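Local structure of putative D-lactate dehydrogenase (Chlamydomonas reinhardtii, 4ZGS) at residues 182-187 and 235-240; 205-210 and 223-228; 260-265 and 286-291. The protein probably reduces pyruvate to D-lactate with NADH during fermentation in the algal chloroplast, as a member of the D-isomer specific 2-hydroxyacid dehydrogenase family. One frame throughout, in Å; residues are numbered along the deposited sequence.

Contact 1: 182-187 and 235-240; sequences GVVGTG and VTLHCP. With NAD (nicotinamide-adenine-dinucleotide), chain I.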
loop_
_atom_site.group_PDB
_atom_site.type_symbol
_atom_site.label_atom_id
_atom_site.label_comp_id
_atom_site.label_asym_id
_atom_site.label_seq_id
_atom_site.Cartn_x
_atom_site.Cartn_y
_atom_site.Cartn_z
ATOM N N GLY A 182 32.188 -4.693 0.369
ATOM C CA GLY A 182 32.691 -5.575 -0.670
ATOM C C GLY A 182 32.027 -5.388 -2.017
ATOM O O GLY A 182 30.824 -5.583 -2.141
ATOM N N VAL A 183 32.803 -5.087 -3.051
ATOM C CA VAL A 183 32.272 -5.129 -4.411
ATOM C C VAL A 183 32.751 -6.388 -5.061
ATOM O O VAL A 183 33.964 -6.610 -5.138
ATOM C CB VAL A 183 32.692 -3.953 -5.259
ATOM C CG1 VAL A 183 32.198 -4.138 -6.655
ATOM C CG2 VAL A 183 32.160 -2.663 -4.672
ATOM N N VAL A 184 31.806 -7.243 -5.448
ATOM C CA VAL A 184 32.128 -8.513 -6.100
ATOM C C VAL A 184 31.899 -8.418 -7.621
ATOM O O VAL A 184 30.769 -8.402 -8.126
ATOM C CB VAL A 184 31.312 -9.686 -5.515
ATOM C CG1 VAL A 184 31.719 -10.967 -6.191
ATOM C CG2 VAL A 184 31.535 -9.810 -4.021
ATOM N N GLY A 185 33.025 -8.366 -8.319
ATOM C CA GLY A 185 33.151 -8.154 -9.748
ATOM C C GLY A 185 33.348 -6.660 -9.985
ATOM O O GLY A 185 32.555 -5.797 -9.519
ATOM N N THR A 186 34.416 -6.380 -10.734
ATOM C CA THR A 186 34.930 -5.028 -10.989
ATOM C C THR A 186 34.858 -4.572 -12.459
ATOM O O THR A 186 35.666 -3.747 -12.906
ATOM C CB THR A 186 36.328 -4.872 -10.424
ATOM O OG1 THR A 186 37.208 -5.863 -10.969
ATOM C CG2 THR A 186 36.219 -5.023 -8.912
ATOM N N GLY A 187 34.009 -5.212 -13.249
ATOM C CA GLY A 187 33.857 -4.797 -14.629
ATOM C C GLY A 187 33.220 -3.423 -14.700
ATOM O O GLY A 187 33.229 -2.669 -13.709
ATOM N N VAL A 235 27.737 -6.161 0.903
ATOM C CA VAL A 235 28.211 -6.881 -0.259
ATOM C C VAL A 235 27.306 -6.593 -1.441
ATOM O O VAL A 235 26.079 -6.719 -1.335
ATOM C CB VAL A 235 28.256 -8.376 -0.009
ATOM C CG1 VAL A 235 28.600 -9.103 -1.277
ATOM C CG2 VAL A 235 29.288 -8.681 1.066
ATOM N N THR A 236 27.900 -6.180 -2.557
ATOM C CA THR A 236 27.128 -5.896 -3.761
ATOM C C THR A 236 27.651 -6.696 -4.942
ATOM O O THR A 236 28.824 -6.603 -5.290
ATOM C CB THR A 236 27.132 -4.402 -4.093
ATOM O OG1 THR A 236 26.481 -4.212 -5.350
ATOM C CG2 THR A 236 28.571 -3.882 -4.234
ATOM N N LEU A 237 26.786 -7.504 -5.545
ATOM C CA LEU A 237 27.221 -8.427 -6.576
ATOM C C LEU A 237 27.164 -7.773 -7.935
ATOM O O LEU A 237 26.113 -7.272 -8.327
ATOM C CB LEU A 237 26.354 -9.682 -6.570
ATOM C CG LEU A 237 26.158 -10.361 -5.223
ATOM C CD1 LEU A 237 25.313 -11.656 -5.370
ATOM C CD2 LEU A 237 27.524 -10.633 -4.602
ATOM N N HIS A 238 28.312 -7.621 -8.590
ATOM C CA HIS A 238 28.315 -7.215 -9.997
ATOM C C HIS A 238 28.912 -8.183 -11.033
ATOM O O HIS A 238 28.975 -7.856 -12.217
ATOM C CB HIS A 238 28.942 -5.843 -10.064
ATOM C CG HIS A 238 28.174 -4.841 -9.267
ATOM N ND1 HIS A 238 27.061 -4.196 -9.758
ATOM C CD2 HIS A 238 28.272 -4.480 -7.962
ATOM C CE1 HIS A 238 26.555 -3.417 -8.816
ATOM N NE2 HIS A 238 27.269 -3.571 -7.713
ATOM N N CYS A 239 29.341 -9.371 -10.618
ATOM C CA CYS A 239 29.931 -10.302 -11.576
ATOM C C CYS A 239 28.872 -10.886 -12.517
ATOM O O CYS A 239 27.678 -10.942 -12.185
ATOM C CB CYS A 239 30.666 -11.442 -10.852
ATOM S SG CYS A 239 29.716 -12.277 -9.523
ATOM N N PRO A 240 29.311 -11.332 -13.702
ATOM C CA PRO A 240 28.433 -12.029 -14.652
ATOM C C PRO A 240 28.093 -13.402 -14.106
ATOM O O PRO A 240 28.751 -13.861 -13.170
ATOM C CB PRO A 240 29.286 -12.131 -15.918
ATOM C CG PRO A 240 30.691 -12.158 -15.400
ATOM C CD PRO A 240 30.692 -11.234 -14.198
HETATM P PA NAD I . 31.731 -6.506 -17.292
HETATM O O1A NAD I . 32.363 -7.488 -18.202
HETATM O O2A NAD I . 32.602 -5.330 -17.543
HETATM O O5B NAD I . 31.781 -6.981 -15.761
HETATM C C5B NAD I . 31.947 -8.351 -15.399
HETATM C C4B NAD I . 33.211 -8.553 -14.623
HETATM O O4B NAD I . 33.096 -9.744 -13.718
HETATM C C3B NAD I . 34.375 -8.797 -15.514
HETATM O O3B NAD I . 35.477 -7.897 -15.208
HETATM C C2B NAD I . 34.808 -10.168 -15.272
HETATM O O2B NAD I . 36.250 -10.267 -15.418
HETATM C C1B NAD I . 34.401 -10.464 -13.881
HETATM N N9A NAD I . 34.328 -11.837 -13.582
HETATM C C8A NAD I . 34.353 -12.923 -14.506
HETATM N N7A NAD I . 34.276 -14.142 -13.811
HETATM C C5A NAD I . 34.214 -13.827 -12.471
HETATM C C6A NAD I . 34.124 -14.556 -11.245
HETATM N N6A NAD I . 34.079 -15.972 -11.236
HETATM N N1A NAD I . 34.085 -13.914 -10.165
HETATM C C2A NAD I . 34.116 -12.702 -10.015
HETATM N N3A NAD I . 34.196 -11.884 -11.006
HETATM C C4A NAD I . 34.253 -12.360 -12.326
HETATM O O3 NAD I . 30.223 -6.179 -17.730
HETATM P PN NAD I . 29.270 -5.128 -16.989
HETATM O O1N NAD I . 28.902 -3.988 -17.863
HETATM O O2N NAD I . 29.976 -4.455 -15.873
HETATM O O5D NAD I . 27.972 -5.881 -16.440
HETATM C C5D NAD I . 27.163 -6.719 -17.273
HETATM C C4D NAD I . 26.155 -7.320 -16.367
HETATM O O4D NAD I . 25.120 -6.322 -16.012
HETATM C C3D NAD I . 25.408 -8.424 -16.982
HETATM O O3D NAD I . 26.180 -9.653 -16.973
HETATM C C2D NAD I . 24.239 -8.521 -16.111
HETATM O O2D NAD I . 24.568 -9.368 -14.983
HETATM C C1D NAD I . 23.949 -7.144 -15.636
HETATM N N1N NAD I . 22.763 -6.650 -16.217
HETATM C C2N NAD I . 21.784 -6.030 -15.406
HETATM C C3N NAD I . 20.601 -5.554 -15.971
HETATM C C7N NAD I . 19.545 -4.890 -15.092
HETATM O O7N NAD I . 19.367 -5.273 -13.949
HETATM N N7N NAD I . 18.744 -3.834 -15.600
HETATM C C4N NAD I . 20.384 -5.693 -17.354
HETATM C C5N NAD I . 21.355 -6.314 -18.165
HETATM C C6N NAD I . 22.536 -6.787 -17.604
#
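Val184 packs against the second segment with both methyls, in the tight half of the parallel pair 182-184 and 235-237. Its CG2 lies on the strand, 4.1 Å from Val235 CG1, while CG1, anti to the backbone N (chi1 -178°), is turned to the sulfur of Cys239 just past it. Leu237 runs beside it in the same direction, with CD2 4.0 Å from Val184 CB. On the opposite face Val183 CG2 rests alongside Thr236 CG2 at 3.8 Å. Three backbone bonds stitch the pair: Thr236 N to Gly182 O, Val184 N to Thr236 O and, past the strand ends, His238 N to Val184 O. Gly185 follows with no room for a side chain, since a beta carbon there would collide with Cys239 N.

Beyond this point the chains part, and NAD lies between Gly187 and the partly exposed Pro240. Gly187 CA comes within 3.2 Å of the phosphate oxygen NAD O2A. Cys239 CB meets NAD N3A, in the adenine, at 3.6 Å. Pro240 CG lies 3.8 Å from C8A of the NAD adenine. A glycine in place of Pro240 would remove this ring and would probably open a gap beside C8A, leaving that side of the base less well packed. Gly185 and Gly187 fit a GxGxxG sequence, and with the cofactor-binding amides of Ala188 and Ile189 they are consistent with the glycine-rich dinucleotide-binding turn of a Rossmann fold.

Contact 2: 205-210 and 223-228; sequences FAYDIK and VSLDEL. With NAD (nicotinamide-adenine-dinucleotide), chain I.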
loop_
_atom_site.group_PDB
_atom_site.type_symbol
_atom_site.label_atom_id
_atom_site.label_comp_id
_atom_site.label_asym_id
_atom_site.label_seq_id
_atom_site.Cartn_x
_atom_site.Cartn_y
_atom_site.Cartn_z
ATOM N N PHE A 205 36.204 -2.578 -0.538
ATOM C CA PHE A 205 37.116 -3.667 -0.855
ATOM C C PHE A 205 36.526 -4.337 -2.072
ATOM O O PHE A 205 35.346 -4.196 -2.337
ATOM C CB PHE A 205 37.298 -4.619 0.332
ATOM C CG PHE A 205 38.032 -3.991 1.487
ATOM C CD1 PHE A 205 37.386 -3.111 2.343
ATOM C CD2 PHE A 205 39.381 -4.253 1.697
ATOM C CE1 PHE A 205 38.049 -2.521 3.382
ATOM C CE2 PHE A 205 40.061 -3.662 2.746
ATOM C CZ PHE A 205 39.395 -2.794 3.589
ATOM N N ALA A 206 37.356 -5.001 -2.853
ATOM C CA ALA A 206 36.896 -5.582 -4.095
ATOM C C ALA A 206 37.436 -6.965 -4.259
ATOM O O ALA A 206 38.533 -7.284 -3.776
ATOM C CB ALA A 206 37.318 -4.729 -5.276
ATOM N N TYR A 207 36.667 -7.772 -4.983
ATOM C CA TYR A 207 37.116 -9.071 -5.416
ATOM C C TYR A 207 36.829 -9.231 -6.896
ATOM O O TYR A 207 35.726 -8.933 -7.361
ATOM C CB TYR A 207 36.414 -10.193 -4.657
ATOM C CG TYR A 207 36.661 -11.540 -5.292
ATOM C CD1 TYR A 207 37.819 -12.245 -5.020
ATOM C CD2 TYR A 207 35.788 -12.060 -6.235
ATOM C CE1 TYR A 207 38.069 -13.471 -5.611
ATOM C CE2 TYR A 207 36.030 -13.286 -6.838
ATOM C CZ TYR A 207 37.171 -13.986 -6.522
ATOM O OH TYR A 207 37.430 -15.203 -7.113
ATOM N N ASP A 208 37.802 -9.756 -7.621
ATOM C CA ASP A 208 37.561 -10.148 -8.989
ATOM C C ASP A 208 38.595 -11.148 -9.363
ATOM O O ASP A 208 39.672 -11.183 -8.778
ATOM C CB ASP A 208 37.617 -8.970 -9.946
ATOM C CG ASP A 208 37.011 -9.303 -11.299
ATOM O OD1 ASP A 208 37.483 -10.266 -11.948
ATOM O OD2 ASP A 208 36.037 -8.622 -11.698
ATOM N N ILE A 209 38.299 -11.926 -10.393
ATOM C CA ILE A 209 39.245 -12.920 -10.809
ATOM C C ILE A 209 40.404 -12.129 -11.433
ATOM O O ILE A 209 41.576 -12.455 -11.225
ATOM C CB ILE A 209 38.593 -13.941 -11.769
ATOM C CG1 ILE A 209 39.321 -15.286 -11.701
ATOM C CG2 ILE A 209 38.515 -13.390 -13.187
ATOM C CD1 ILE A 209 39.600 -15.746 -10.287
ATOM N N LYS A 210 40.062 -11.061 -12.153
ATOM C CA LYS A 210 41.054 -10.142 -12.694
ATOM C C LYS A 210 40.866 -8.725 -12.131
ATOM O O LYS A 210 39.789 -8.128 -12.295
ATOM C CB LYS A 210 41.018 -10.130 -14.220
ATOM C CG LYS A 210 42.202 -9.364 -14.786
ATOM C CD LYS A 210 42.399 -9.650 -16.249
ATOM C CE LYS A 210 43.712 -9.054 -16.748
ATOM N NZ LYS A 210 43.978 -9.462 -18.160
ATOM N N VAL A 223 41.011 -8.307 -2.448
ATOM C CA VAL A 223 41.185 -9.361 -1.464
ATOM C C VAL A 223 40.524 -10.617 -1.993
ATOM O O VAL A 223 39.958 -10.602 -3.085
ATOM C CB VAL A 223 40.573 -8.997 -0.112
ATOM C CG1 VAL A 223 41.196 -7.694 0.406
ATOM C CG2 VAL A 223 39.053 -8.886 -0.227
ATOM N N SER A 224 40.630 -11.713 -1.252
ATOM C CA SER A 224 39.953 -12.937 -1.654
ATOM C C SER A 224 38.435 -12.856 -1.393
ATOM O O SER A 224 37.943 -12.001 -0.637
ATOM C CB SER A 224 40.582 -14.157 -0.964
ATOM O OG SER A 224 40.158 -14.298 0.371
ATOM N N LEU A 225 37.683 -13.703 -2.084
ATOM C CA LEU A 225 36.237 -13.716 -1.920
ATOM C C LEU A 225 35.879 -14.024 -0.457
ATOM O O LEU A 225 35.045 -13.337 0.146
ATOM C CB LEU A 225 35.593 -14.724 -2.881
ATOM C CG LEU A 225 34.065 -14.733 -2.880
ATOM C CD1 LEU A 225 33.525 -13.332 -2.974
ATOM C CD2 LEU A 225 33.593 -15.549 -4.032
ATOM N N ASP A 226 36.527 -15.031 0.124
ATOM C CA ASP A 226 36.292 -15.356 1.527
ATOM C C ASP A 226 36.616 -14.163 2.445
ATOM O O ASP A 226 35.890 -13.926 3.417
ATOM C CB ASP A 226 37.123 -16.566 1.968
ATOM C CG ASP A 226 36.525 -17.892 1.523
ATOM O OD1 ASP A 226 35.306 -17.946 1.265
ATOM O OD2 ASP A 226 37.267 -18.904 1.497
ATOM N N GLU A 227 37.675 -13.406 2.115
ATOM C CA GLU A 227 38.113 -12.238 2.909
ATOM C C GLU A 227 37.115 -11.088 2.863
ATOM O O GLU A 227 36.821 -10.452 3.888
ATOM C CB GLU A 227 39.475 -11.717 2.418
ATOM C CG GLU A 227 40.659 -12.649 2.646
ATOM C CD GLU A 227 41.941 -12.156 1.979
ATOM O OE1 GLU A 227 41.868 -11.664 0.834
ATOM O OE2 GLU A 227 43.023 -12.276 2.589
ATOM N N LEU A 228 36.617 -10.813 1.663
ATOM C CA LEU A 228 35.630 -9.771 1.469
ATOM C C LEU A 228 34.322 -10.115 2.196
ATOM O O LEU A 228 33.733 -9.260 2.891
ATOM C CB LEU A 228 35.384 -9.568 -0.024
ATOM C CG LEU A 228 34.288 -8.595 -0.431
ATOM C CD1 LEU A 228 34.604 -8.008 -1.786
ATOM C CD2 LEU A 228 32.927 -9.347 -0.437
HETATM P PA NAD I . 31.731 -6.506 -17.292
HETATM O O1A NAD I . 32.363 -7.488 -18.202
HETATM O O2A NAD I . 32.602 -5.330 -17.543
HETATM O O5B NAD I . 31.781 -6.981 -15.761
HETATM C C5B NAD I . 31.947 -8.351 -15.399
HETATM C C4B NAD I . 33.211 -8.553 -14.623
HETATM O O4B NAD I . 33.096 -9.744 -13.718
HETATM C C3B NAD I . 34.375 -8.797 -15.514
HETATM O O3B NAD I . 35.477 -7.897 -15.208
HETATM C C2B NAD I . 34.808 -10.168 -15.272
HETATM O O2B NAD I . 36.250 -10.267 -15.418
HETATM C C1B NAD I . 34.401 -10.464 -13.881
HETATM N N9A NAD I . 34.328 -11.837 -13.582
HETATM C C8A NAD I . 34.353 -12.923 -14.506
HETATM N N7A NAD I . 34.276 -14.142 -13.811
HETATM C C5A NAD I . 34.214 -13.827 -12.471
HETATM C C6A NAD I . 34.124 -14.556 -11.245
HETATM N N6A NAD I . 34.079 -15.972 -11.236
HETATM N N1A NAD I . 34.085 -13.914 -10.165
HETATM C C2A NAD I . 34.116 -12.702 -10.015
HETATM N N3A NAD I . 34.196 -11.884 -11.006
HETATM C C4A NAD I . 34.253 -12.360 -12.326
HETATM O O3 NAD I . 30.223 -6.179 -17.730
HETATM P PN NAD I . 29.270 -5.128 -16.989
HETATM O O1N NAD I . 28.902 -3.988 -17.863
HETATM O O2N NAD I . 29.976 -4.455 -15.873
HETATM O O5D NAD I . 27.972 -5.881 -16.440
HETATM C C5D NAD I . 27.163 -6.719 -17.273
HETATM C C4D NAD I . 26.155 -7.320 -16.367
HETATM O O4D NAD I . 25.120 -6.322 -16.012
HETATM C C3D NAD I . 25.408 -8.424 -16.982
HETATM O O3D NAD I . 26.180 -9.653 -16.973
HETATM C C2D NAD I . 24.239 -8.521 -16.111
HETATM O O2D NAD I . 24.568 -9.368 -14.983
HETATM C C1D NAD I . 23.949 -7.144 -15.636
HETATM N N1N NAD I . 22.763 -6.650 -16.217
HETATM C C2N NAD I . 21.784 -6.030 -15.406
HETATM C C3N NAD I . 20.601 -5.554 -15.971
HETATM C C7N NAD I . 19.545 -4.890 -15.092
HETATM O O7N NAD I . 19.367 -5.273 -13.949
HETATM N N7N NAD I . 18.744 -3.834 -15.600
HETATM C C4N NAD I . 20.384 -5.693 -17.354
HETATM C C5N NAD I . 21.355 -6.314 -18.165
HETATM C C6N NAD I . 22.536 -6.787 -17.604
#
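The ring of Tyr207 lies against the first turn of helix 225-231, with Leu225 CB 3.8 Å above its plane and over its centre. This is a CH-pi contact, since the line from the methylene to the centroid runs only 9° off the ring normal. At the edge of the same ring, in its plane, sits the carbonyl of Val223, whose O is 3.3 Å from Tyr207 CD1. Farther round, CE2 approaches adenine carbon C2A of NAD obliquely, at 3.8 Å. Setting CG anti to the backbone N (chi1 168°) swings the ring to this place between helix and cofactor. The Phe205 ring meets Val223 CG1 obliquely. A third flat group, the carboxylate of Asp208, accepts Lys210 N at OD1 from the anti side, forming an Asx turn; OD2 takes Thr186 N and lies 3.3 Å from ribose carbon C1B. Asp208 is an NAD-binding residue, and its charge at the end of this strand is consistent with a preference for NAD over its phosphorylated form.

The backbones are joined by Val223 N, which donates to Ala206 O at 3.0 Å. Directly afterwards Ser224 takes the N-cap position, and its geometry with Glu227 fits a capping box, though the place of the Ser224 hydroxyl is less sure. Leu228, one turn in, brings CD1 to 4.0 Å from Tyr207 CB and so lies against the strand.

Within this chain, strand 203-207 is one of the two outermost strands of its sheet, with 180-184 as its neighbour. Helix 225-231 packs against both: Leu228 also touches Val184, while Met231 meets Phe205 and Val223.

Contact 3: 260-265 and 286-291; sequences GVMLIN and IGALGL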
loop_
_atom_site.group_PDB
_atom_site.type_symbol
_atom_site.label_atom_id
_atom_site.label_comp_id
_atom_site.label_asym_id
_atom_site.label_seq_id
_atom_site.Cartn_x
_atom_site.Cartn_y
_atom_site.Cartn_z
ATOM N N GLY A 260 24.554 -9.628 10.084
ATOM C CA GLY A 260 23.871 -8.369 9.886
ATOM C C GLY A 260 24.192 -7.774 8.537
ATOM O O GLY A 260 23.745 -6.668 8.228
ATOM N N VAL A 261 24.931 -8.526 7.721
ATOM C CA VAL A 261 25.354 -8.041 6.413
ATOM C C VAL A 261 24.177 -7.682 5.530
ATOM O O VAL A 261 23.172 -8.359 5.540
ATOM C CB VAL A 261 26.178 -9.074 5.642
ATOM C CG1 VAL A 261 25.332 -10.306 5.329
ATOM C CG2 VAL A 261 26.621 -8.451 4.344
ATOM N N MET A 262 24.313 -6.591 4.793
ATOM C CA MET A 262 23.363 -6.195 3.749
ATOM C C MET A 262 23.865 -6.721 2.417
ATOM O O MET A 262 24.980 -6.389 2.008
ATOM C CB MET A 262 23.219 -4.663 3.681
ATOM C CG MET A 262 22.438 -4.127 2.482
ATOM S SD MET A 262 22.170 -2.337 2.678
ATOM C CE MET A 262 21.423 -2.276 4.303
ATOM N N LEU A 263 23.063 -7.531 1.740
ATOM C CA LEU A 263 23.448 -8.103 0.443
ATOM C C LEU A 263 22.670 -7.413 -0.654
ATOM O O LEU A 263 21.472 -7.280 -0.551
ATOM C CB LEU A 263 23.191 -9.603 0.415
ATOM C CG LEU A 263 23.365 -10.333 -0.903
ATOM C CD1 LEU A 263 24.778 -10.084 -1.390
ATOM C CD2 LEU A 263 23.135 -11.811 -0.660
ATOM N N ILE A 264 23.364 -6.946 -1.690
ATOM C CA ILE A 264 22.726 -6.262 -2.816
ATOM C C ILE A 264 23.019 -6.985 -4.096
ATOM O O ILE A 264 24.171 -7.219 -4.431
ATOM C CB ILE A 264 23.207 -4.844 -2.968
ATOM C CG1 ILE A 264 22.929 -4.072 -1.685
ATOM C CG2 ILE A 264 22.520 -4.202 -4.145
ATOM C CD1 ILE A 264 21.485 -3.982 -1.356
ATOM N N ASN A 265 21.972 -7.366 -4.814
ATOM C CA ASN A 265 22.214 -7.997 -6.081
ATOM C C ASN A 265 21.385 -7.393 -7.211
ATOM O O ASN A 265 20.172 -7.579 -7.267
ATOM C CB ASN A 265 21.926 -9.480 -5.934
ATOM C CG ASN A 265 22.255 -10.248 -7.156
ATOM O OD1 ASN A 265 23.003 -9.775 -8.013
ATOM N ND2 ASN A 265 21.662 -11.427 -7.285
ATOM N N ILE A 286 21.857 -12.756 7.394
ATOM C CA ILE A 286 21.650 -11.672 6.448
ATOM C C ILE A 286 20.721 -10.645 7.056
ATOM O O ILE A 286 19.549 -10.919 7.321
ATOM C CB ILE A 286 21.056 -12.123 5.116
ATOM C CG1 ILE A 286 22.046 -12.970 4.327
ATOM C CG2 ILE A 286 20.723 -10.915 4.291
ATOM C CD1 ILE A 286 21.543 -13.332 2.933
ATOM N N GLY A 287 21.245 -9.448 7.266
ATOM C CA GLY A 287 20.465 -8.391 7.873
ATOM C C GLY A 287 19.563 -7.654 6.900
ATOM O O GLY A 287 18.541 -7.113 7.298
ATOM N N ALA A 288 19.923 -7.615 5.625
ATOM C CA ALA A 288 19.070 -6.921 4.678
ATOM C C ALA A 288 19.339 -7.385 3.256
ATOM O O ALA A 288 20.380 -7.955 2.944
ATOM C CB ALA A 288 19.240 -5.415 4.796
ATOM N N LEU A 289 18.350 -7.223 2.405
ATOM C CA LEU A 289 18.514 -7.698 1.059
ATOM C C LEU A 289 17.874 -6.709 0.119
ATOM O O LEU A 289 16.675 -6.437 0.261
ATOM C CB LEU A 289 17.879 -9.085 0.928
ATOM C CG LEU A 289 18.067 -9.925 -0.333
ATOM C CD1 LEU A 289 19.456 -10.563 -0.377
ATOM C CD2 LEU A 289 16.944 -10.978 -0.458
ATOM N N GLY A 290 18.665 -6.106 -0.772
ATOM C CA GLY A 290 18.101 -5.469 -1.950
ATOM C C GLY A 290 18.412 -6.316 -3.177
ATOM O O GLY A 290 19.547 -6.751 -3.342
ATOM N N LEU A 291 17.435 -6.433 -4.076
ATOM C CA LEU A 291 17.481 -7.245 -5.297
ATOM C C LEU A 291 16.789 -6.480 -6.391
ATOM O O LEU A 291 15.766 -5.851 -6.136
ATOM C CB LEU A 291 16.786 -8.595 -5.148
ATOM C CG LEU A 291 17.214 -9.535 -4.048
ATOM C CD1 LEU A 291 16.344 -10.785 -4.134
ATOM C CD2 LEU A 291 18.697 -9.854 -4.209
#
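Leu263 and Leu289 lie side by side and point the same way, with Leu263 CD2 3.9 Å from Leu289 CD1. The same Leu263 methyl also reaches Ile286 CD1, and at the far end of this face Asn265 CB meets Leu291 CD2 at 3.7 Å. On the reverse face the partners from 286-291 are small. Met262, its chain bent at the last torsion (chi3 -53°), lays CE against Ala288 CB at 3.9 Å. Ile264 folds its longer branch down onto the backbone, placing CD1 3.7 Å from Gly290 CA. Gly290 is what permits this, because a beta carbon there would run into that methyl.

Behind the side chains, parallel backbone pairing fixes the register. Leu263 sits at its centre: its N donates to Ala288 O at 3.0 Å and its O accepts from Gly290 N. Asn265 N continues the series to Gly290 O, at 2.9 Å. At the other end Val261 O receives Gly287 N and, more weakly, Ala288 N. The two strands belong to a beta-alpha-beta unit of the Rossmann-type domain, with helix 277-283 making the crossover.

That helix covers the face bearing Leu289 and Ile286: Leu277 touches both, and Ala280 and Leu281 add to the packing on Ile286. Helix 136-151 covers the reverse face, where Leu150 and Asn151 meet Met262 while Ala143 and Ile147 meet Ile264. Strand 234-237 flanks 261-265 on the side away from 286-291, and its Val235 and Leu237 touch Leu263. At the strand end the amide of Asn265 is held by the following loop, OD1 by Ser267 N and ND2 by Arg268 O.

From the N terminus, segment 182-187 opens the longest of the three loops. The chain then passes through 205-210 and returns at 223-228, where contact 2 closes a short loop; helix 225-231 runs on into strand 234-237, and contact 1 closes around it. Contact 2 is thus nested in contact 1. Contact 3 follows in series, opening at 260-265 and closing at 286-291. All three reach one parallel sheet: Val183 N probably bonds to Phe205 O between contacts 1 and 2, and Val235 O to Ile264 N between contacts 1 and 3. Contacts 2 and 3 do not touch. Contacts 1 and 2 also meet at NAD, whereas contact 3 extends the sheet beyond them.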